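Local coordinates for protein interleukin-20 receptor subunit beta (Homo sapiens, PDB 6DF3) that pairs with IL20RA to form a receptor for IL-19, IL-20 and IL-24, and with IL22RA1 to form one for IL-20 and IL-24, at residues C[37-42]-C[71-76]; C[97-102]-C[175-180]; C[135-140]-C[163-168]. The protein carries 1 engineered substitution. All coordinates share one frame; numbering follows the deposited sequence.

Interaction 1: C[37-42]-C[71-76]; sequences QGEYES and ATVPYN
Q37 and N76 form an antiparallel hydrogen-bonded pair, Q37 N reaching N76 O at 3.0 Å and N76 N returning to Q37 O at 2.9 Å, where strands 31-37 and 74-83 lie side by side in the first fibronectin type III domain of the receptor's extracellular part. Beyond this pair G38 takes the N-cap position of the short helix 39-44. The N76 amide ties the beginning of strand 74-83 to that helix. N76 CG stands anti to the carbonyl carbon (chi1 -57°), which brings N76 ND2 to Q37 OE1 at 3.1 Å, in the Q37 carbonyl plane though the amides are turned 37° apart, and to S42 OG at 3.0 Å, tilted from the N76 amide plane. Q37 NE2 is held by the S46 and I48 carbonyls. Without the amide, as with an alanine here, Q37 OE1 and S42 OG would probably lose their shared donor. E39, its chain extended, lays OE1 against V73 CB at 3.6 Å and beside P74 CD. The helix also faces another protein's chain, to which Y40 and E41 hydrogen-bond. G38 sits over the Y75 ring in a CH-pi contact, its CA 3.7 Å from the ring centroid.

Interaction 2: C[97-102]-C[175-180]; sequences FNRQST and VKAIGR. Engineered in segment 97-102: Q100 (natural residue Asn).
I178 fills the tight part of this contact, pushing its side chain against the 3-10 turn at R99 and Q100. Its CG2 lies 3.8 Å from R99 O, while CD1 meets T102 CG2 at 3.6 Å, the two side chains crossing at about a right angle. With CG1 set between the backbone N and the carbonyl carbon (chi1 68°), the ethyl branch runs toward T102. Alongside, A177 CB rests over one face of the R99 guanidinium, 3.7 Å from NH2; R99 NE itself is hydrogen-bonded to T72 OG1. This is the elbow between the two fibronectin type III domains of the receptor: the end of strand 86-98 and the residues after it meet the loop joining strands 167-175 and 180-189, where G179 and R180 form a G1 beta bulge opposite V175. Toward the more open side the contact turns polar. Q100, an engineered residue, curls round its CB-CG bond and gives NE2 to I178 O at 2.7 Å, in the carbonyl plane on a lone pair. The R180 chain kinks about its CG-CD bond, and its NH1 serves two backbone carbonyls: T102 O at 2.7 Å, almost straight (173°) and in the guanidinium plane, and Q100 O at 2.8 Å, tilted from that plane. Next to them S101 is exposed, its CB pointing away from the loop and its OG turned back to N98 O.

Interaction 3: C[135-140]-C[163-168]; sequences YWRREP and PGAAYC
W136 and C168 open the backbone pairing as an antiparallel hydrogen-bonded pair: C168 N to W136 O is 2.9 Å, with W136 N to C168 O completing it. R137 and Y167 follow as a non-hydrogen-bonded pair, and R138 N then hydrogen-bonds to A166 O at 2.8 Å. These are neighbouring strands, 130-137 and 167-175, of one sheet in the second fibronectin type III domain.

The polar side-chain bonds centre on R137. Its CG stands anti to the backbone N (chi1 -166°), and the extended chain carries the guanidinium past the Y167 ring to the P163 carbonyl. R137 NH2 gives a short bond of 2.6 Å to P163 O, in the guanidinium plane, while R137 NH1 makes a weak one to Y167 OH at 3.1 Å and a further bond to E162 O. Y167 OH is held in turn by E162 N.

R137 CG sits over the face of the Y167 ring in a CH-pi contact, yet its guanidinium stands nearly perpendicular to that ring (83°). A165 CB covers one guanidinium face of R137, and A166 CB lies similarly over that of R138, 3.8 Å from R138 NH1. On the sheet face carrying W136 and C168, C168 CB lies 3.8 Å from W136 CE2, over one face of the indole toward its rim, and SG, in the disulfide to C189, is oblique to the ring. R138 CB lies 3.8 Å from C168 SG.

The chemistry implies that one arginine probably steadies the loop before strand 167-175, through two carbonyls and, weakly, a tyrosine hydroxyl, while the indole and R138 lie beside a disulfide linking this strand to strand 180-189.

In the fold
Interactions 1 and 2 touch: strands 74-83 and 86-98 are neighbours in the first domain's sheet, Y75 N probably hydrogen-bonds to F97 O, and T72 OG1 probably to A177 O across the domain junction. Interaction 3 lies in the second domain, its centre about 48 Å from that of interaction 1. All are partly buried, but interaction 1 has no exposed touching residue and interaction 2 only one, while interaction 3 has three and lies nearest the surface. Interactions 1 and 3 join adjacent antiparallel strands within one domain, the first through an amide network near a partner protein, the third through arginine and disulfide chemistry that no other chain touches. Interaction 2 pairs no strands; it joins the domains through an isoleucine and side-chain bonds to backbone carbonyls.

Interaction 1: C[37-42]-C[71-76]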
ATOM      1  N   GLN C  37     -22.769  -3.062  -0.793  1.00 44.06           N
ATOM      2  CA  GLN C  37     -22.172  -4.105  -1.608  1.00 44.97           C
ATOM      3  C   GLN C  37     -21.310  -3.435  -2.648  1.00 45.12           C
ATOM      4  O   GLN C  37     -21.727  -2.438  -3.276  1.00 42.33           O
ATOM      5  CB  GLN C  37     -23.232  -4.778  -2.489  1.00 46.81           C
ATOM      6  CG  GLN C  37     -24.264  -5.500  -1.693  1.00 51.76           C
ATOM      7  CD  GLN C  37     -25.224  -6.312  -2.549  1.00 49.89           C
ATOM      8  OE1 GLN C  37     -25.691  -5.827  -3.574  1.00 50.48           O
ATOM      9  NE2 GLN C  37     -25.575  -7.488  -2.091  1.00 48.15           N
ATOM     10  N   GLY C  38     -20.121  -3.957  -2.862  1.00 43.53           N
ATOM     11  CA  GLY C  38     -19.348  -3.554  -4.050  1.00 42.83           C
ATOM     12  C   GLY C  38     -19.917  -4.328  -5.196  1.00 43.99           C
ATOM     13  O   GLY C  38     -20.796  -5.176  -5.011  1.00 41.86           O
ATOM     14  N   GLU C  39     -19.424  -4.049  -6.376  1.00 44.62           N
ATOM     15  CA  GLU C  39     -19.779  -4.799  -7.560  1.00 46.31           C
ATOM     16  C   GLU C  39     -19.488  -6.307  -7.443  1.00 48.20           C
ATOM     17  O   GLU C  39     -20.182  -7.117  -8.051  1.00 46.39           O
ATOM     18  CB  GLU C  39     -19.005  -4.252  -8.745  1.00 48.61           C
ATOM     19  CG  GLU C  39     -19.458  -4.848 -10.046  1.00 52.26           C
ATOM     20  CD  GLU C  39     -18.685  -4.332 -11.277  1.00 57.07           C
ATOM     21  OE1 GLU C  39     -17.555  -3.777 -11.150  1.00 57.77           O
ATOM     22  OE2 GLU C  39     -19.249  -4.457 -12.395  1.00 66.00           O
ATOM     23  N   TYR C  40     -18.392  -6.685  -6.779  1.00 42.36           N
ATOM     24  CA  TYR C  40     -18.183  -8.043  -6.561  1.00 42.08           C
ATOM     25  C   TYR C  40     -19.484  -8.663  -5.913  1.00 43.87           C
ATOM     26  O   TYR C  40     -20.044  -9.628  -6.432  1.00 43.47           O
ATOM     27  CB  TYR C  40     -17.014  -8.316  -5.623  1.00 41.21           C
ATOM     28  CG  TYR C  40     -16.886  -9.811  -5.341  1.00 40.95           C
ATOM     29  CD1 TYR C  40     -16.551 -10.706  -6.345  1.00 42.91           C
ATOM     30  CD2 TYR C  40     -17.188 -10.325  -4.115  1.00 43.06           C
ATOM     31  CE1 TYR C  40     -16.421 -12.079  -6.121  1.00 43.45           C
ATOM     32  CE2 TYR C  40     -17.101 -11.712  -3.864  1.00 45.58           C
ATOM     33  CZ  TYR C  40     -16.742 -12.572  -4.877  1.00 44.85           C
ATOM     34  OH  TYR C  40     -16.640 -13.878  -4.598  1.00 47.27           O
ATOM     35  N   GLU C  41     -19.935  -8.117  -4.790  1.00 42.56           N
ATOM     36  CA  GLU C  41     -21.009  -8.740  -4.062  1.00 45.76           C
ATOM     37  C   GLU C  41     -22.319  -8.695  -4.888  1.00 50.86           C
ATOM     38  O   GLU C  41     -23.062  -9.671  -4.991  1.00 50.13           O
ATOM     39  CB  GLU C  41     -21.145  -8.121  -2.702  1.00 45.46           C
ATOM     40  CG  GLU C  41     -19.953  -8.424  -1.767  1.00 44.14           C
ATOM     41  CD  GLU C  41     -18.749  -7.494  -1.880  1.00 43.16           C
ATOM     42  OE1 GLU C  41     -18.784  -6.517  -2.679  1.00 45.05           O
ATOM     43  OE2 GLU C  41     -17.720  -7.842  -1.295  1.00 43.52           O
ATOM     44  N   SER C  42     -22.493  -7.577  -5.573  1.00 50.73           N
ATOM     45  CA  SER C  42     -23.567  -7.312  -6.464  1.00 53.09           C
ATOM     46  C   SER C  42     -23.713  -8.421  -7.519  1.00 55.73           C
ATOM     47  O   SER C  42     -24.793  -8.918  -7.726  1.00 54.59           O
ATOM     48  CB  SER C  42     -23.311  -5.975  -7.132  1.00 54.30           C
ATOM     49  OG  SER C  42     -24.529  -5.438  -7.500  1.00 59.89           O
ATOM     50  N   ALA C  71     -12.670   0.376  -3.745  1.00 39.82           N
ATOM     51  CA  ALA C  71     -12.311   0.089  -5.097  1.00 40.14           C
ATOM     52  C   ALA C  71     -13.051   1.041  -6.093  1.00 40.38           C
ATOM     53  O   ALA C  71     -14.183   1.496  -5.864  1.00 41.92           O
ATOM     54  CB  ALA C  71     -12.635  -1.350  -5.387  1.00 41.14           C
ATOM     55  N   THR C  72     -12.458   1.232  -7.253  1.00 41.38           N
ATOM     56  CA  THR C  72     -13.070   2.078  -8.310  1.00 42.43           C
ATOM     57  C   THR C  72     -14.026   1.176  -9.156  1.00 43.82           C
ATOM     58  O   THR C  72     -13.764   0.840 -10.300  1.00 46.93           O
ATOM     59  CB  THR C  72     -11.979   2.795  -9.106  1.00 45.87           C
ATOM     60  OG1 THR C  72     -11.134   3.507  -8.178  1.00 46.38           O
ATOM     61  CG2 THR C  72     -12.539   3.799 -10.095  1.00 46.15           C
ATOM     62  N   VAL C  73     -15.129   0.790  -8.531  1.00 41.71           N
ATOM     63  CA  VAL C  73     -16.196   0.025  -9.117  1.00 42.57           C
ATOM     64  C   VAL C  73     -17.525   0.578  -8.502  1.00 42.95           C
ATOM     65  O   VAL C  73     -17.491   1.289  -7.442  1.00 41.45           O
ATOM     66  CB  VAL C  73     -16.055  -1.496  -8.798  1.00 43.66           C
ATOM     67  CG1 VAL C  73     -14.707  -2.066  -9.237  1.00 44.65           C
ATOM     68  CG2 VAL C  73     -16.242  -1.788  -7.318  1.00 41.19           C
ATOM     69  N   PRO C  74     -18.691   0.291  -9.154  1.00 43.12           N
ATOM     70  CA  PRO C  74     -19.951   0.759  -8.589  1.00 43.96           C
ATOM     71  C   PRO C  74     -20.342  -0.022  -7.357  1.00 44.95           C
ATOM     72  O   PRO C  74     -20.212  -1.225  -7.360  1.00 49.10           O
ATOM     73  CB  PRO C  74     -21.022   0.520  -9.715  1.00 42.36           C
ATOM     74  CG  PRO C  74     -20.349  -0.443 -10.674  1.00 45.39           C
ATOM     75  CD  PRO C  74     -18.846  -0.387 -10.458  1.00 43.79           C
ATOM     76  N   TYR C  75     -20.907   0.681  -6.378  1.00 42.32           N
ATOM     77  CA  TYR C  75     -21.317   0.192  -5.090  1.00 42.17           C
ATOM     78  C   TYR C  75     -22.831   0.472  -4.910  1.00 41.91           C
ATOM     79  O   TYR C  75     -23.299   1.546  -5.217  1.00 42.51           O
ATOM     80  CB  TYR C  75     -20.544   0.944  -3.965  1.00 41.32           C
ATOM     81  CG  TYR C  75     -19.239   0.353  -3.590  1.00 40.06           C
ATOM     82  CD1 TYR C  75     -18.122   0.617  -4.358  1.00 41.09           C
ATOM     83  CD2 TYR C  75     -19.101  -0.459  -2.466  1.00 37.41           C
ATOM     84  CE1 TYR C  75     -16.861   0.065  -4.043  1.00 44.20           C
ATOM     85  CE2 TYR C  75     -17.847  -1.033  -2.137  1.00 40.71           C
ATOM     86  CZ  TYR C  75     -16.716  -0.771  -2.923  1.00 41.24           C
ATOM     87  OH  TYR C  75     -15.430  -1.235  -2.632  1.00 40.97           O
ATOM     88  N   ASN C  76     -23.547  -0.500  -4.405  1.00 42.60           N
ATOM     89  CA  ASN C  76     -24.856  -0.356  -3.881  1.00 43.31           C
ATOM     90  C   ASN C  76     -24.765  -0.002  -2.436  1.00 42.65           C
ATOM     91  O   ASN C  76     -23.919  -0.505  -1.719  1.00 41.24           O
ATOM     92  CB  ASN C  76     -25.637  -1.678  -4.002  1.00 46.19           C
ATOM     93  CG  ASN C  76     -25.720  -2.179  -5.427  1.00 48.12           C
ATOM     94  OD1 ASN C  76     -25.685  -1.402  -6.364  1.00 52.56           O
ATOM     95  ND2 ASN C  76     -25.774  -3.499  -5.584  1.00 48.11           N
TER
HETATM   96  O   HOH W   1     -22.611  -2.591  -7.552  1.00 60.94           O

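Interaction 2: C[97-102]-C[175-180]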
ATOM      1  N   PHE C  97     -23.197   3.895  -6.780  1.00 44.89           N
ATOM      2  CA  PHE C  97     -22.140   4.911  -6.732  1.00 44.82           C
ATOM      3  C   PHE C  97     -20.717   4.331  -7.069  1.00 44.73           C
ATOM      4  O   PHE C  97     -20.270   3.315  -6.479  1.00 42.47           O
ATOM      5  CB  PHE C  97     -22.046   5.469  -5.309  1.00 45.88           C
ATOM      6  CG  PHE C  97     -20.981   6.514  -5.170  1.00 47.07           C
ATOM      7  CD1 PHE C  97     -21.162   7.763  -5.780  1.00 44.21           C
ATOM      8  CD2 PHE C  97     -19.774   6.220  -4.511  1.00 45.72           C
ATOM      9  CE1 PHE C  97     -20.160   8.709  -5.710  1.00 49.96           C
ATOM     10  CE2 PHE C  97     -18.781   7.170  -4.408  1.00 45.19           C
ATOM     11  CZ  PHE C  97     -18.952   8.409  -5.024  1.00 47.81           C
ATOM     12  N   ASN C  98     -20.000   5.043  -7.929  1.00 45.11           N
ATOM     13  CA  ASN C  98     -18.682   4.779  -8.347  1.00 44.44           C
ATOM     14  C   ASN C  98     -17.826   6.009  -8.014  1.00 47.15           C
ATOM     15  O   ASN C  98     -18.024   7.110  -8.587  1.00 42.48           O
ATOM     16  CB  ASN C  98     -18.640   4.496  -9.860  1.00 47.23           C
ATOM     17  CG  ASN C  98     -17.257   3.929 -10.319  1.00 50.19           C
ATOM     18  OD1 ASN C  98     -16.195   4.322  -9.803  1.00 46.86           O
ATOM     19  ND2 ASN C  98     -17.277   3.008 -11.272  1.00 48.17           N
ATOM     20  N   ARG C  99     -16.769   5.812  -7.210  1.00 43.81           N
ATOM     21  CA  ARG C  99     -15.909   6.927  -6.862  1.00 43.67           C
ATOM     22  C   ARG C  99     -15.199   7.585  -8.065  1.00 43.95           C
ATOM     23  O   ARG C  99     -14.663   8.621  -7.888  1.00 46.90           O
ATOM     24  CB  ARG C  99     -14.912   6.561  -5.782  1.00 44.87           C
ATOM     25  CG  ARG C  99     -13.794   5.620  -6.255  1.00 45.45           C
ATOM     26  CD  ARG C  99     -13.044   5.034  -5.055  1.00 43.69           C
ATOM     27  NE  ARG C  99     -11.930   4.216  -5.519  1.00 43.96           N
ATOM     28  CZ  ARG C  99     -11.002   3.700  -4.744  1.00 43.72           C
ATOM     29  NH1 ARG C  99     -10.963   3.980  -3.453  1.00 42.16           N
ATOM     30  NH2 ARG C  99     -10.086   2.920  -5.295  1.00 48.23           N
ATOM     31  N   GLN C 100     -15.134   6.945  -9.228  1.00 45.57           N
ATOM     32  CA  GLN C 100     -14.675   7.563 -10.480  1.00 51.56           C
ATOM     33  C   GLN C 100     -15.424   8.916 -10.726  1.00 52.76           C
ATOM     34  O   GLN C 100     -14.930   9.791 -11.326  1.00 51.11           O
ATOM     35  CB  GLN C 100     -14.938   6.556 -11.613  1.00 57.88           C
ATOM     36  CG  GLN C 100     -14.577   6.937 -13.059  1.00 65.27           C
ATOM     37  CD  GLN C 100     -13.094   6.712 -13.340  1.00 78.88           C
ATOM     38  OE1 GLN C 100     -12.537   5.649 -13.016  1.00 85.63           O
ATOM     39  NE2 GLN C 100     -12.439   7.708 -13.939  1.00 84.39           N
ATOM     40  N   SER C 101     -16.641   9.045 -10.235  1.00 52.50           N
ATOM     41  CA  SER C 101     -17.405  10.240 -10.429  1.00 54.99           C
ATOM     42  C   SER C 101     -17.226  11.247  -9.301  1.00 52.70           C
ATOM     43  O   SER C 101     -17.975  12.178  -9.248  1.00 54.20           O
ATOM     44  CB  SER C 101     -18.858   9.854 -10.593  1.00 56.32           C
ATOM     45  OG  SER C 101     -19.369   9.544  -9.296  1.00 59.26           O
ATOM     46  N   THR C 102     -16.235  11.107  -8.411  1.00 49.05           N
ATOM     47  CA  THR C 102     -16.080  12.096  -7.350  1.00 46.67           C
ATOM     48  C   THR C 102     -15.899  13.559  -7.927  1.00 54.44           C
ATOM     49  O   THR C 102     -15.430  13.719  -9.077  1.00 52.07           O
ATOM     50  CB  THR C 102     -14.992  11.776  -6.422  1.00 46.37           C
ATOM     51  OG1 THR C 102     -15.100  12.560  -5.250  1.00 45.09           O
ATOM     52  CG2 THR C 102     -13.613  11.973  -7.041  1.00 46.98           C
ATOM     53  N   VAL C 175      -5.481  12.035  -9.022  1.00 62.06           N
ATOM     54  CA  VAL C 175      -6.037  10.958  -8.191  1.00 59.96           C
ATOM     55  C   VAL C 175      -5.817   9.622  -8.947  1.00 60.36           C
ATOM     56  O   VAL C 175      -6.609   9.241  -9.871  1.00 59.25           O
ATOM     57  CB  VAL C 175      -7.565  11.217  -7.885  1.00 63.20           C
ATOM     58  CG1 VAL C 175      -8.201  10.050  -7.116  1.00 64.38           C
ATOM     59  CG2 VAL C 175      -7.755  12.479  -7.042  1.00 62.05           C
ATOM     60  N   LYS C 176      -4.694   8.934  -8.620  1.00 67.14           N
ATOM     61  CA  LYS C 176      -4.318   7.674  -9.285  1.00 64.18           C
ATOM     62  C   LYS C 176      -5.472   6.631  -9.326  1.00 62.04           C
ATOM     63  O   LYS C 176      -5.723   6.047 -10.371  1.00 59.68           O
ATOM     64  CB  LYS C 176      -3.101   7.092  -8.609  1.00 72.29           C
ATOM     65  CG  LYS C 176      -2.466   5.958  -9.395  1.00 79.73           C
ATOM     66  CD  LYS C 176      -1.169   5.489  -8.762  1.00 86.48           C
ATOM     67  CE  LYS C 176      -0.054   6.492  -9.007  1.00 94.51           C
ATOM     68  NZ  LYS C 176       1.209   5.913  -8.486  1.00101.93           N
ATOM     69  N   ALA C 177      -6.218   6.466  -8.226  1.00 57.24           N
ATOM     70  CA  ALA C 177      -7.305   5.498  -8.157  1.00 56.88           C
ATOM     71  C   ALA C 177      -8.414   5.617  -9.215  1.00 60.48           C
ATOM     72  O   ALA C 177      -9.111   4.615  -9.473  1.00 54.74           O
ATOM     73  CB  ALA C 177      -7.953   5.527  -6.819  1.00 54.66           C
ATOM     74  N   ILE C 178      -8.576   6.826  -9.790  1.00 62.34           N
ATOM     75  CA  ILE C 178      -9.608   7.088 -10.807  1.00 61.94           C
ATOM     76  C   ILE C 178      -9.075   7.635 -12.141  1.00 65.30           C
ATOM     77  O   ILE C 178      -9.817   7.674 -13.128  1.00 65.03           O
ATOM     78  CB  ILE C 178     -10.707   7.996 -10.187  1.00 59.50           C
ATOM     79  CG1 ILE C 178     -10.187   9.403  -9.899  1.00 58.45           C
ATOM     80  CG2 ILE C 178     -11.185   7.390  -8.867  1.00 56.28           C
ATOM     81  CD1 ILE C 178     -11.149  10.267  -9.103  1.00 55.98           C
ATOM     82  N   GLY C 179      -7.798   8.024 -12.184  1.00 64.37           N
ATOM     83  CA  GLY C 179      -7.164   8.403 -13.425  1.00 69.49           C
ATOM     84  C   GLY C 179      -7.504   9.821 -13.847  1.00 72.19           C
ATOM     85  O   GLY C 179      -7.376  10.165 -15.017  1.00 85.42           O
ATOM     86  N   ARG C 180      -7.868  10.662 -12.882  1.00 70.25           N
ATOM     87  CA  ARG C 180      -8.442  11.980 -13.154  1.00 70.75           C
ATOM     88  C   ARG C 180      -7.626  13.051 -12.465  1.00 68.13           C
ATOM     89  O   ARG C 180      -7.088  12.808 -11.398  1.00 62.01           O
ATOM     90  CB  ARG C 180      -9.919  12.059 -12.736  1.00 65.72           C
ATOM     91  CG  ARG C 180     -10.842  11.261 -13.660  1.00 68.40           C
ATOM     92  CD  ARG C 180     -12.316  11.354 -13.214  1.00 65.99           C
ATOM     93  NE  ARG C 180     -12.660  12.751 -12.923  1.00 67.40           N
ATOM     94  CZ  ARG C 180     -13.421  13.222 -11.929  1.00 66.46           C
ATOM     95  NH1 ARG C 180     -13.993  12.436 -11.018  1.00 61.29           N
ATOM     96  NH2 ARG C 180     -13.585  14.531 -11.846  1.00 63.94           N
TER

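Interaction 3: C[135-140]-C[163-168]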
ATOM      1  N   TYR C 135       4.581  26.438 -13.047  1.00 98.26           N
ATOM      2  CA  TYR C 135       5.107  27.765 -12.830  1.00101.80           C
ATOM      3  C   TYR C 135       6.060  28.233 -13.945  1.00106.43           C
ATOM      4  O   TYR C 135       6.717  27.422 -14.622  1.00105.92           O
ATOM      5  CB  TYR C 135       5.776  27.863 -11.451  1.00102.14           C
ATOM      6  CG  TYR C 135       7.037  27.024 -11.209  1.00104.03           C
ATOM      7  CD1 TYR C 135       8.353  27.494 -11.501  1.00108.68           C
ATOM      8  CD2 TYR C 135       6.908  25.782 -10.623  1.00101.58           C
ATOM      9  CE1 TYR C 135       9.465  26.681 -11.237  1.00109.93           C
ATOM     10  CE2 TYR C 135       7.992  24.990 -10.356  1.00102.83           C
ATOM     11  CZ  TYR C 135       9.247  25.417 -10.644  1.00105.71           C
ATOM     12  OH  TYR C 135      10.180  24.476 -10.284  1.00104.96           O
ATOM     13  N   TRP C 136       6.124  29.554 -14.098  1.00110.48           N
ATOM     14  CA  TRP C 136       6.858  30.190 -15.196  1.00116.57           C
ATOM     15  C   TRP C 136       7.217  31.637 -14.847  1.00122.02           C
ATOM     16  O   TRP C 136       6.557  32.288 -14.025  1.00121.12           O
ATOM     17  CB  TRP C 136       6.039  30.141 -16.507  1.00116.82           C
ATOM     18  CG  TRP C 136       4.714  30.938 -16.494  1.00115.96           C
ATOM     19  CD1 TRP C 136       4.543  32.266 -16.825  1.00119.58           C
ATOM     20  CD2 TRP C 136       3.407  30.445 -16.155  1.00110.61           C
ATOM     21  NE1 TRP C 136       3.223  32.627 -16.691  1.00117.79           N
ATOM     22  CE2 TRP C 136       2.503  31.530 -16.289  1.00111.56           C
ATOM     23  CE3 TRP C 136       2.915  29.194 -15.741  1.00106.86           C
ATOM     24  CZ2 TRP C 136       1.150  31.411 -16.023  1.00108.50           C
ATOM     25  CZ3 TRP C 136       1.558  29.065 -15.471  1.00103.84           C
ATOM     26  CH2 TRP C 136       0.685  30.175 -15.612  1.00106.07           C
ATOM     27  N   ARG C 137       8.279  32.118 -15.475  1.00128.26           N
ATOM     28  CA  ARG C 137       8.616  33.524 -15.448  1.00135.46           C
ATOM     29  C   ARG C 137       7.652  34.204 -16.425  1.00138.97           C
ATOM     30  O   ARG C 137       7.519  33.730 -17.550  1.00140.53           O
ATOM     31  CB  ARG C 137      10.063  33.680 -15.897  1.00138.93           C
ATOM     32  CG  ARG C 137      10.685  35.023 -15.610  1.00143.76           C
ATOM     33  CD  ARG C 137      12.123  35.033 -16.102  1.00147.39           C
ATOM     34  NE  ARG C 137      12.689  36.361 -16.030  1.00151.68           N
ATOM     35  CZ  ARG C 137      13.194  36.945 -14.942  1.00152.43           C
ATOM     36  NH1 ARG C 137      13.205  36.318 -13.772  1.00147.58           N
ATOM     37  NH2 ARG C 137      13.700  38.183 -15.041  1.00156.20           N
ATOM     38  N   ARG C 138       6.975  35.281 -16.015  1.00142.21           N
ATOM     39  CA  ARG C 138       5.975  35.943 -16.886  1.00146.69           C
ATOM     40  C   ARG C 138       6.578  36.944 -17.917  1.00154.66           C
ATOM     41  O   ARG C 138       6.505  38.183 -17.765  1.00157.22           O
ATOM     42  CB  ARG C 138       4.869  36.605 -16.051  1.00146.99           C
ATOM     43  CG  ARG C 138       3.627  37.000 -16.859  1.00149.17           C
ATOM     44  CD  ARG C 138       3.271  38.476 -16.676  1.00154.61           C
ATOM     45  NE  ARG C 138       2.416  38.658 -15.502  1.00154.24           N
ATOM     46  CZ  ARG C 138       2.460  39.674 -14.633  1.00154.55           C
ATOM     47  NH1 ARG C 138       3.343  40.655 -14.731  1.00157.21           N
ATOM     48  NH2 ARG C 138       1.602  39.677 -13.614  1.00154.46           N
ATOM     49  N   GLU C 139       7.170  36.367 -18.963  1.00157.66           N
ATOM     50  CA  GLU C 139       7.564  37.078 -20.186  1.00164.38           C
ATOM     51  C   GLU C 139       7.195  36.156 -21.370  1.00164.42           C
ATOM     52  O   GLU C 139       6.983  34.951 -21.169  1.00159.42           O
ATOM     53  CB  GLU C 139       9.082  37.377 -20.174  1.00167.96           C
ATOM     54  CG  GLU C 139       9.594  38.367 -21.242  1.00173.98           C
ATOM     55  CD  GLU C 139      11.030  38.107 -21.704  1.00178.47           C
ATOM     56  OE1 GLU C 139      11.500  36.949 -21.553  1.00175.08           O
ATOM     57  OE2 GLU C 139      11.680  39.049 -22.250  1.00180.36           O
ATOM     58  N   PRO C 140       7.091  36.711 -22.600  1.00169.62           N
ATOM     59  CA  PRO C 140       7.256  35.894 -23.796  1.00171.36           C
ATOM     60  C   PRO C 140       8.203  34.663 -23.670  1.00170.73           C
ATOM     61  O   PRO C 140       7.772  33.559 -24.003  1.00167.74           O
ATOM     62  CB  PRO C 140       7.794  36.923 -24.818  1.00178.30           C
ATOM     63  CG  PRO C 140       7.308  38.268 -24.322  1.00178.53           C
ATOM     64  CD  PRO C 140       6.637  38.064 -22.986  1.00173.10           C
ATOM     65  N   PRO C 163      15.821  38.651 -10.743  1.00156.71           N
ATOM     66  CA  PRO C 163      15.259  40.010 -10.829  1.00159.79           C
ATOM     67  C   PRO C 163      14.613  40.292 -12.195  1.00161.34           C
ATOM     68  O   PRO C 163      14.968  39.610 -13.207  1.00162.25           O
ATOM     69  CB  PRO C 163      16.480  40.928 -10.591  1.00165.50           C
ATOM     70  CG  PRO C 163      17.678  40.086 -10.879  1.00167.18           C
ATOM     71  CD  PRO C 163      17.287  38.660 -10.580  1.00161.86           C
ATOM     72  N   GLY C 164      13.628  41.221 -12.202  1.00162.10           N
ATOM     73  CA  GLY C 164      13.069  41.779 -13.442  1.00164.17           C
ATOM     74  C   GLY C 164      11.593  41.552 -13.696  1.00159.56           C
ATOM     75  O   GLY C 164      10.833  42.513 -13.809  1.00161.16           O
ATOM     76  N   ALA C 165      11.201  40.283 -13.803  1.00154.85           N
ATOM     77  CA  ALA C 165       9.842  39.882 -14.201  1.00150.97           C
ATOM     78  C   ALA C 165       9.119  39.114 -13.095  1.00144.40           C
ATOM     79  O   ALA C 165       9.743  38.384 -12.325  1.00144.26           O
ATOM     80  CB  ALA C 165       9.893  39.015 -15.454  1.00151.07           C
ATOM     81  N   ALA C 166       7.798  39.266 -13.037  1.00139.98           N
ATOM     82  CA  ALA C 166       6.955  38.505 -12.100  1.00133.43           C
ATOM     83  C   ALA C 166       6.950  37.020 -12.461  1.00129.05           C
ATOM     84  O   ALA C 166       7.114  36.659 -13.635  1.00129.10           O
ATOM     85  CB  ALA C 166       5.536  39.044 -12.103  1.00130.92           C
ATOM     86  N   TYR C 167       6.764  36.171 -11.444  1.00125.47           N
ATOM     87  CA  TYR C 167       6.683  34.722 -11.618  1.00121.32           C
ATOM     88  C   TYR C 167       5.261  34.317 -11.280  1.00119.46           C
ATOM     89  O   TYR C 167       4.712  34.786 -10.278  1.00117.63           O
ATOM     90  CB  TYR C 167       7.655  34.000 -10.681  1.00119.84           C
ATOM     91  CG  TYR C 167       9.107  33.884 -11.169  1.00123.44           C
ATOM     92  CD1 TYR C 167       9.944  35.006 -11.237  1.00128.34           C
ATOM     93  CD2 TYR C 167       9.648  32.633 -11.528  1.00121.78           C
ATOM     94  CE1 TYR C 167      11.268  34.893 -11.665  1.00132.61           C
ATOM     95  CE2 TYR C 167      10.963  32.494 -11.947  1.00125.29           C
ATOM     96  CZ  TYR C 167      11.776  33.623 -12.017  1.00131.48           C
ATOM     97  OH  TYR C 167      13.077  33.480 -12.437  1.00133.50           O
ATOM     98  N   CYS C 168       4.664  33.459 -12.107  1.00119.54           N
ATOM     99  CA  CYS C 168       3.254  33.096 -11.943  1.00120.28           C
ATOM    100  C   CYS C 168       3.074  31.606 -11.717  1.00115.50           C
ATOM    101  O   CYS C 168       3.873  30.805 -12.182  1.00116.47           O
ATOM    102  CB  CYS C 168       2.422  33.584 -13.132  1.00125.75           C
ATOM    103  SG  CYS C 168       2.466  35.387 -13.318  1.00138.27           S
TER